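Local atomic coordinates of cellulosomal scaffoldin (Acetivibrio cellulolyticus, PDB entry 4WI0), a protein that probably hydrolyses internal beta-1,4-glucosidic links in cellulose, and whose C-terminal piece, an X module joined to a calcium-binding dockerin, pairs with a type II cohesin. Residues B[8-13]-B[62-67]. The protein carries 1 engineered substitution. Numbering follows the deposited sequence.
Sequences INPDFV and ANYLTR
Tyr64 reaches across to Pro10 and Phe12 with its hydroxyl end. The phenol oxygen does most of the touching. Tyr64 OH lies 3.5 Å from Pro10 CB. The same oxygen is 3.6 Å from Phe12 CE2, at the edge of the phenyl ring and near its plane. Pro10 CB in turn sits at the edge of the tyrosine ring, 3.9 Å from Tyr64 CE2. The rim of the tyrosine ring thus meets Pro10, while Phe12 is touched by the hydroxyl oxygen. The Phe12 and Tyr64 side chains cross at about a right angle. Tyr64 CG stands anti to the carbonyl carbon and beside the backbone N (chi1 -77°), on a bond from CA that already faces 8-13.

Phe12 and Pro10 also pack on each other. Pro10 CG lies 4.0 Å above one face of the phenyl ring, displaced toward the rim. Phe12 CG sits between its backbone N and carbonyl carbon (chi1 57°), a rotation that goes with the ring lying beside Pro10 and its CE2 edge at the Tyr64 oxygen. An inverse gamma turn centred on Asp11 separates the two residues. Its Phe12 N to Pro10 O bond, 3.0 Å, is weak.

The contact joins the end of strand 2-10 to the loop between strands 53-60 and 67-74. This is the end of the beta-sandwich X module that faces the EF-hand-like dockerin. Asn132, a calcium ligand of the dockerin, touches the Phe12 side chain. Phe26 meets the Tyr64 ring edge-to-face, and Val22 of helix 19-22 packs on Pro10 and Phe12.

Across the two segments the close contacts gather at the hydroxyl end of Tyr64. Pro10 and Tyr64 are buried there, whereas Phe12, on the looser side, is partly exposed. No hydrogen bond links 8-13 to 62-67, and their main chains stay apart, with Pro10 CA 8.7 Å from Tyr64 CA.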
loop_
_atom_site.group_PDB
_atom_site.type_symbol
_atom_site.label_atom_id
_atom_site.label_comp_id
_atom_site.label_asym_id
_atom_site.label_seq_id
_atom_site.Cartn_x
_atom_site.Cartn_y
_atom_site.Cartn_z
ATOM N N ILE B 8 -13.522 1.211 18.377
ATOM C CA ILE B 8 -12.616 1.892 17.453
ATOM C C ILE B 8 -12.073 0.829 16.484
ATOM O O ILE B 8 -11.695 -0.256 16.921
ATOM C CB ILE B 8 -11.404 2.538 18.189
ATOM C CG1 ILE B 8 -11.823 3.363 19.422
ATOM C CG2 ILE B 8 -10.566 3.367 17.226
ATOM C CD1 ILE B 8 -12.582 4.639 19.138
ATOM N N ASN B 9 -12.048 1.142 15.184
ATOM C CA ASN B 9 -11.432 0.298 14.153
ATOM C C ASN B 9 -10.499 1.154 13.284
ATOM O O ASN B 9 -10.812 2.305 13.003
ATOM C CB ASN B 9 -12.503 -0.264 13.205
ATOM C CG ASN B 9 -13.165 -1.552 13.685
ATOM O OD1 ASN B 9 -13.902 -2.156 12.909
ATOM N ND2 ASN B 9 -12.952 -1.967 14.932
ATOM N N PRO B 10 -9.370 0.588 12.822
ATOM C CA PRO B 10 -8.572 1.338 11.835
ATOM C C PRO B 10 -9.280 1.350 10.484
ATOM O O PRO B 10 -10.010 0.394 10.175
ATOM C CB PRO B 10 -7.271 0.538 11.761
ATOM C CG PRO B 10 -7.668 -0.848 12.127
ATOM C CD PRO B 10 -8.779 -0.727 13.128
ATOM N N ASP B 11 -9.091 2.409 9.692
ATOM C CA ASP B 11 -9.715 2.489 8.369
ATOM C C ASP B 11 -8.893 1.765 7.283
ATOM O O ASP B 11 -8.324 2.389 6.379
ATOM C CB ASP B 11 -9.988 3.952 7.970
ATOM C CG ASP B 11 -10.791 4.065 6.691
ATOM O OD1 ASP B 11 -11.419 3.068 6.278
ATOM O OD2 ASP B 11 -10.795 5.147 6.082
ATOM N N PHE B 12 -8.843 0.439 7.387
ATOM C CA PHE B 12 -8.301 -0.426 6.335
ATOM C C PHE B 12 -8.722 -1.872 6.608
ATOM O O PHE B 12 -9.053 -2.235 7.748
ATOM C CB PHE B 12 -6.763 -0.309 6.186
ATOM C CG PHE B 12 -5.979 -0.602 7.450
ATOM C CD1 PHE B 12 -5.779 -1.910 7.888
ATOM C CD2 PHE B 12 -5.398 0.427 8.170
ATOM C CE1 PHE B 12 -5.053 -2.170 9.035
ATOM C CE2 PHE B 12 -4.665 0.170 9.315
ATOM C CZ PHE B 12 -4.494 -1.126 9.752
ATOM N N VAL B 13 -8.716 -2.682 5.558
ATOM C CA VAL B 13 -9.196 -4.063 5.648
ATOM C C VAL B 13 -8.206 -4.940 6.424
ATOM O O VAL B 13 -6.997 -4.822 6.242
ATOM C CB VAL B 13 -9.508 -4.658 4.248
ATOM C CG1 VAL B 13 -10.531 -3.791 3.518
ATOM C CG2 VAL B 13 -8.250 -4.813 3.401
ATOM N N ALA B 62 -0.199 5.834 18.208
ATOM C CA ALA B 62 1.045 6.073 17.486
ATOM C C ALA B 62 0.831 5.777 16.006
ATOM O O ALA B 62 0.247 4.750 15.648
ATOM C CB ALA B 62 2.163 5.210 18.048
ATOM N N ASN B 63 1.296 6.696 15.162
ATOM C CA ASN B 63 1.172 6.598 13.702
ATOM C C ASN B 63 -0.247 6.685 13.114
ATOM O O ASN B 63 -0.442 6.341 11.944
ATOM C CB ASN B 63 1.916 5.354 13.176
ATOM C CG ASN B 63 3.418 5.439 13.384
ATOM O OD1 ASN B 63 3.985 6.518 13.527
ATOM N ND2 ASN B 63 4.074 4.285 13.386
ATOM N N TYR B 64 -1.210 7.166 13.909
ATOM C CA TYR B 64 -2.573 7.461 13.458
ATOM C C TYR B 64 -2.877 8.937 13.648
ATOM O O TYR B 64 -2.389 9.561 14.593
ATOM C CB TYR B 64 -3.610 6.670 14.253
ATOM C CG TYR B 64 -3.710 5.233 13.846
ATOM C CD1 TYR B 64 -2.788 4.310 14.295
ATOM C CD2 TYR B 64 -4.726 4.797 12.995
ATOM C CE1 TYR B 64 -2.859 2.977 13.905
ATOM C CE2 TYR B 64 -4.810 3.466 12.604
ATOM C CZ TYR B 64 -3.869 2.561 13.060
ATOM O OH TYR B 64 -3.950 1.227 12.682
ATOM N N LEU B 65 -3.716 9.477 12.769
ATOM C CA LEU B 65 -4.150 10.867 12.864
ATOM C C LEU B 65 -5.137 11.025 14.033
ATOM O O LEU B 65 -6.186 10.380 14.080
ATOM C CB LEU B 65 -4.800 11.301 11.555
ATOM C CG LEU B 65 -5.153 12.769 11.413
ATOM C CD1 LEU B 65 -3.893 13.612 11.290
ATOM C CD2 LEU B 65 -6.049 12.945 10.203
ATOM N N THR B 66 -4.770 11.870 14.982
ATOM C CA THR B 66 -5.576 12.100 16.170
ATOM C C THR B 66 -6.981 12.576 15.789
ATOM O O THR B 66 -7.148 13.385 14.878
ATOM C CB THR B 66 -4.848 13.082 17.124
ATOM O OG1 THR B 66 -3.689 12.426 17.658
ATOM C CG2 THR B 66 -5.758 13.533 18.285
ATOM N N ARG B 67 -7.988 12.031 16.467
ATOM C CA ARG B 67 -9.381 12.380 16.228
ATOM C C ARG B 67 -9.996 13.039 17.455
ATOM O O ARG B 67 -9.728 12.637 18.589
ATOM C CB ARG B 67 -10.187 11.126 15.853
ATOM C CG ARG B 67 -11.649 11.400 15.519
ATOM C CD ARG B 67 -12.289 10.243 14.771
ATOM N NE ARG B 67 -13.612 10.592 14.254
ATOM C CZ ARG B 67 -14.278 9.912 13.318
ATOM N NH1 ARG B 67 -13.762 8.825 12.750
ATOM N NH2 ARG B 67 -15.476 10.338 12.932
#